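Local coordinates for type III effector HopA1 (Pseudomonas syringae pv. tomato str. DC3000, PDB 4RSX), which is a type III effector probably delivered into plant host cells, the chain here being the large C-terminal part of the protein, at residues A[15-19]-A[234-238]; A[48-52]-A[145-149]. All blocks are in the same frame, centred on the assembly; numbering follows the deposited sequence.

Interaction 1. Residues A[15-19]-A[234-238]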
loop_
_atom_site.group_PDB
_atom_site.type_symbol
_atom_site.label_atom_id
_atom_site.label_comp_id
_atom_site.label_asym_id
_atom_site.label_seq_id
_atom_site.Cartn_x
_atom_site.Cartn_y
_atom_site.Cartn_z
ATOM N N ALA A 15 8.231 17.448 2.386
ATOM C CA ALA A 15 7.722 18.629 3.065
ATOM C C ALA A 15 8.408 19.909 2.571
ATOM O O ALA A 15 7.758 20.951 2.454
ATOM C CB ALA A 15 7.886 18.472 4.568
ATOM N N LYS A 16 9.708 19.834 2.285
ATOM C CA LYS A 16 10.437 21.005 1.772
ATOM C C LYS A 16 9.970 21.379 0.370
ATOM O O LYS A 16 9.824 22.561 0.047
ATOM C CB LYS A 16 11.948 20.771 1.768
ATOM C CG LYS A 16 12.547 20.546 3.139
ATOM C CD LYS A 16 12.151 21.658 4.120
ATOM C CE LYS A 16 13.073 22.874 4.055
ATOM N NZ LYS A 16 12.991 23.689 5.323
ATOM N N GLN A 17 9.714 20.371 -0.457
ATOM C CA GLN A 17 9.164 20.631 -1.789
ATOM C C GLN A 17 7.767 21.244 -1.697
ATOM O O GLN A 17 7.420 22.109 -2.498
ATOM C CB GLN A 17 9.151 19.356 -2.640
ATOM C CG GLN A 17 10.502 18.672 -2.732
ATOM C CD GLN A 17 10.466 17.448 -3.630
ATOM O OE1 GLN A 17 9.530 17.265 -4.416
ATOM N NE2 GLN A 17 11.492 16.603 -3.523
ATOM N N ALA A 18 6.966 20.803 -0.724
ATOM C CA ALA A 18 5.653 21.415 -0.515
ATOM C C ALA A 18 5.840 22.857 -0.079
ATOM O O ALA A 18 5.108 23.751 -0.507
ATOM C CB ALA A 18 4.825 20.640 0.544
ATOM N N GLU A 19 6.822 23.070 0.790
ATOM C CA GLU A 19 7.053 24.380 1.381
ATOM C C GLU A 19 7.532 25.363 0.326
ATOM O O GLU A 19 7.315 26.562 0.451
ATOM C CB GLU A 19 8.091 24.280 2.487
ATOM C CG GLU A 19 8.352 25.590 3.193
ATOM C CD GLU A 19 9.474 25.491 4.192
ATOM O OE1 GLU A 19 10.425 24.713 3.945
ATOM O OE2 GLU A 19 9.407 26.188 5.230
ATOM N N PHE A 234 10.614 24.991 10.882
ATOM C CA PHE A 234 9.784 24.115 10.066
ATOM C C PHE A 234 9.980 22.659 10.489
ATOM O O PHE A 234 9.022 21.889 10.568
ATOM C CB PHE A 234 10.102 24.317 8.581
ATOM C CG PHE A 234 9.220 23.522 7.656
ATOM C CD1 PHE A 234 9.772 22.733 6.657
ATOM C CD2 PHE A 234 7.833 23.542 7.801
ATOM C CE1 PHE A 234 8.962 21.989 5.793
ATOM C CE2 PHE A 234 7.011 22.785 6.941
ATOM C CZ PHE A 234 7.584 22.012 5.937
ATOM N N LEU A 235 11.222 22.302 10.800
ATOM C CA LEU A 235 11.543 20.962 11.281
ATOM C C LEU A 235 10.754 20.594 12.549
ATOM O O LEU A 235 10.188 19.496 12.647
ATOM C CB LEU A 235 13.050 20.845 11.533
ATOM C CG LEU A 235 13.505 19.516 12.125
ATOM C CD1 LEU A 235 12.997 18.359 11.268
ATOM C CD2 LEU A 235 15.034 19.464 12.254
ATOM N N ALA A 236 10.721 21.511 13.513
ATOM C CA ALA A 236 9.938 21.310 14.732
ATOM C C ALA A 236 8.424 21.278 14.456
ATOM O O ALA A 236 7.684 20.539 15.111
ATOM C CB ALA A 236 10.277 22.380 15.769
ATOM N N ARG A 237 7.962 22.077 13.499
ATOM C CA ARG A 237 6.536 22.081 13.155
ATOM C C ARG A 237 6.091 20.733 12.562
ATOM O O ARG A 237 5.067 20.192 12.956
ATOM C CB ARG A 237 6.188 23.260 12.230
ATOM C CG ARG A 237 6.162 24.635 12.939
ATOM C CD ARG A 237 5.769 25.765 11.989
ATOM N NE ARG A 237 6.904 26.311 11.242
ATOM C CZ ARG A 237 6.883 26.588 9.937
ATOM N NH1 ARG A 237 7.960 27.091 9.343
ATOM N NH2 ARG A 237 5.790 26.362 9.221
ATOM N N LEU A 238 6.895 20.175 11.660
ATOM C CA LEU A 238 6.664 18.829 11.133
ATOM C C LEU A 238 6.550 17.774 12.230
ATOM O O LEU A 238 5.583 17.002 12.266
ATOM C CB LEU A 238 7.797 18.437 10.195
ATOM C CG LEU A 238 7.672 19.014 8.794
ATOM C CD1 LEU A 238 8.973 18.821 8.008
ATOM C CD2 LEU A 238 6.504 18.364 8.082
HETATM O O HOH W 1 7.117 27.487 6.439
#
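Phe234 and Glu19 each set CG opposite the backbone N (chi1 -176° and -178°), and this sends the phenyl ring and the carboxylate past each other between two helices whose segment axes are inclined at 117° and approach to 12.0 Å. The extended Glu19 chain carries OE2 over one ring face, offset toward the rim and 3.6 Å from Phe234 CG. Leu238 of the ring's own helix takes the opposite face through CD1. The far end of the ring meets helix backbone: Phe234 CZ is 3.6 Å from Ala15 O, which approaches near the ring plane. Ala15 CB also packs at 3.6 Å against Leu238 CD1.

Lys16, bent at chi2 and chi3, puts CD at the ring edge, and its NZ forms a salt bridge, weak as a hydrogen bond, to Glu19 OE1 at 3.1 Å. On the other oxygen a water bridges the helices: it donates to Glu19 OE2, and its oxygen lies 3.0 Å from Arg237 NH1 and accepts from it. Arg237 is further anchored by the carbonyls of Met232 and Ala226. The contact thus joins the C-terminal end of helix 2-19 to the start of helix 234-245, while Leu227 of helix 215-228 touches both Glu19 and Phe234.

Interaction 2. Residues A[48-52]-A[145-149]; sequences QEEFL and VIGPA
A proline-containing turn leaving the end of strand 140-146, an inner strand of the antiparallel sheet, packs here against one side of helix 45-58. Pro148 is the centre of the contact: its CA lies 5.0 Å from the CA of Gln48, a close approach of turn and helix backbones. The pyrrolidine ring fits among three helix side chains: Gln48, with Phe51 and Leu52 at i+3 and i+4, on neighbouring parts of the helix surface. Pro148 CB reaches Gln48 CG at 3.6 Å, and Pro148 CD reaches Phe51 CD2 at 3.5 Å. The end of Leu52 adds a looser touch, its CD2 4.1 Å from Pro148 CD, with the two side chains crossing at about a right angle.

Phe51 carries the contact on toward the strand. With CG anti to the backbone N (chi1 -174°), its ring extends from the helix past the proline, and CZ comes to 3.8 Å from Val145 CG2, which lies near the ring plane at the edge. Thr127 of helix 123-136 touches both Phe51 and Val145, so the aromatic side chain also meets a second helix. At the other end, the amide of the extended Gln48 reaches Ala149: Gln48 OE1 is 3.4 Å from Ala149 CB, while NE2 donates a hydrogen bond to the Met43 carbonyl.

No hydrogen bond or salt bridge joins the two segments, although 302 Å² of surface is buried between them. Val145 is held in the sheet by backbone pairing with Tyr97, while Ala149 of the turn bonds to the backbone of Lys93, just before strand 96-101. The direct contact therefore probably rests on shape fit and exclusion of water around the proline, with Lys93, which salt-bridges Glu49, adding an indirect polar tie.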
loop_
_atom_site.group_PDB
_atom_site.type_symbol
_atom_site.label_atom_id
_atom_site.label_comp_id
_atom_site.label_asym_id
_atom_site.label_seq_id
_atom_site.Cartn_x
_atom_site.Cartn_y
_atom_site.Cartn_z
ATOM N N GLN A 48 -1.096 -9.937 -18.608
ATOM C CA GLN A 48 -2.317 -9.376 -18.006
ATOM C C GLN A 48 -3.461 -10.387 -17.971
ATOM O O GLN A 48 -4.119 -10.585 -16.942
ATOM C CB GLN A 48 -2.737 -8.099 -18.755
ATOM C CG GLN A 48 -1.693 -6.981 -18.630
ATOM C CD GLN A 48 -2.054 -5.695 -19.374
ATOM O OE1 GLN A 48 -3.214 -5.266 -19.394
ATOM N NE2 GLN A 48 -1.050 -5.067 -19.974
ATOM N N GLU A 49 -3.678 -11.052 -19.098
ATOM C CA GLU A 49 -4.718 -12.064 -19.172
ATOM C C GLU A 49 -4.462 -13.227 -18.214
ATOM O O GLU A 49 -5.388 -13.723 -17.580
ATOM C CB GLU A 49 -4.885 -12.552 -20.619
ATOM C CG GLU A 49 -5.414 -11.459 -21.565
ATOM C CD GLU A 49 -6.897 -11.144 -21.336
ATOM O OE1 GLU A 49 -7.582 -11.935 -20.648
ATOM O OE2 GLU A 49 -7.381 -10.110 -21.847
ATOM N N GLU A 50 -3.209 -13.656 -18.111
ATOM C CA GLU A 50 -2.819 -14.695 -17.154
ATOM C C GLU A 50 -3.134 -14.224 -15.725
ATOM O O GLU A 50 -3.566 -15.007 -14.867
ATOM C CB GLU A 50 -1.319 -15.021 -17.313
ATOM C CG GLU A 50 -0.784 -16.095 -16.348
ATOM C CD GLU A 50 0.752 -16.137 -16.282
ATOM O OE1 GLU A 50 1.411 -15.277 -16.911
ATOM O OE2 GLU A 50 1.306 -17.027 -15.590
ATOM N N PHE A 51 -2.936 -12.932 -15.485
ATOM C CA PHE A 51 -3.214 -12.352 -14.178
ATOM C C PHE A 51 -4.704 -12.482 -13.833
ATOM O O PHE A 51 -5.068 -13.006 -12.776
ATOM C CB PHE A 51 -2.775 -10.882 -14.147
ATOM C CG PHE A 51 -2.888 -10.252 -12.795
ATOM C CD1 PHE A 51 -1.821 -10.306 -11.903
ATOM C CD2 PHE A 51 -4.062 -9.629 -12.399
ATOM C CE1 PHE A 51 -1.922 -9.745 -10.641
ATOM C CE2 PHE A 51 -4.169 -9.056 -11.133
ATOM C CZ PHE A 51 -3.102 -9.119 -10.252
ATOM N N LEU A 52 -5.570 -12.017 -14.732
ATOM C CA LEU A 52 -7.015 -12.136 -14.512
ATOM C C LEU A 52 -7.441 -13.589 -14.338
ATOM O O LEU A 52 -8.251 -13.907 -13.467
ATOM C CB LEU A 52 -7.797 -11.483 -15.653
ATOM C CG LEU A 52 -7.537 -9.990 -15.775
ATOM C CD1 LEU A 52 -8.415 -9.389 -16.837
ATOM C CD2 LEU A 52 -7.766 -9.312 -14.430
ATOM N N VAL A 145 -4.498 -5.965 -4.768
ATOM C CA VAL A 145 -3.604 -5.817 -5.909
ATOM C C VAL A 145 -4.291 -4.973 -6.976
ATOM O O VAL A 145 -5.499 -5.116 -7.211
ATOM C CB VAL A 145 -3.160 -7.196 -6.472
ATOM C CG1 VAL A 145 -2.269 -7.917 -5.460
ATOM C CG2 VAL A 145 -4.374 -8.064 -6.796
ATOM N N ILE A 146 -3.526 -4.070 -7.586
ATOM C CA ILE A 146 -4.014 -3.240 -8.683
ATOM C C ILE A 146 -4.150 -4.107 -9.945
ATOM O O ILE A 146 -3.428 -5.103 -10.100
ATOM C CB ILE A 146 -3.028 -2.081 -8.949
ATOM C CG1 ILE A 146 -3.606 -1.035 -9.900
ATOM C CG2 ILE A 146 -1.749 -2.601 -9.553
ATOM C CD1 ILE A 146 -4.864 -0.388 -9.422
ATOM N N GLY A 147 -5.085 -3.747 -10.825
ATOM C CA GLY A 147 -5.223 -4.420 -12.105
ATOM C C GLY A 147 -3.914 -4.487 -12.887
ATOM O O GLY A 147 -3.081 -3.574 -12.794
ATOM N N PRO A 148 -3.738 -5.560 -13.681
ATOM C CA PRO A 148 -2.489 -5.880 -14.390
ATOM C C PRO A 148 -1.999 -4.806 -15.354
ATOM O O PRO A 148 -0.789 -4.713 -15.590
ATOM C CB PRO A 148 -2.837 -7.159 -15.169
ATOM C CG PRO A 148 -4.343 -7.159 -15.271
ATOM C CD PRO A 148 -4.798 -6.543 -13.974
ATOM N N ALA A 149 -2.896 -4.002 -15.911
ATOM C CA ALA A 149 -2.439 -2.957 -16.822
ATOM C C ALA A 149 -1.662 -1.867 -16.078
ATOM O O ALA A 149 -0.858 -1.160 -16.678
ATOM C CB ALA A 149 -3.604 -2.364 -17.602
#

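Overall arrangement
From the N terminus, helix 2-19 supplies the first half of interaction 1, and helix 45-58 then supplies the first half of interaction 2. The chain passes through strands 64-68, 96-101 and 111-116 before strand 140-146 and its following turn close interaction 2 across 92 intervening residues. Interaction 1 closes only when helix 234-245 is reached, after 214 residues, so interaction 2 is nested inside its loop. The two do not touch: their centres are 38 Å apart, their nearest atoms about 23 Å, on opposite sides of the chain's centre. Interaction 1 joins N- and C-terminal helices; interaction 2 fastens a helix to the sheet.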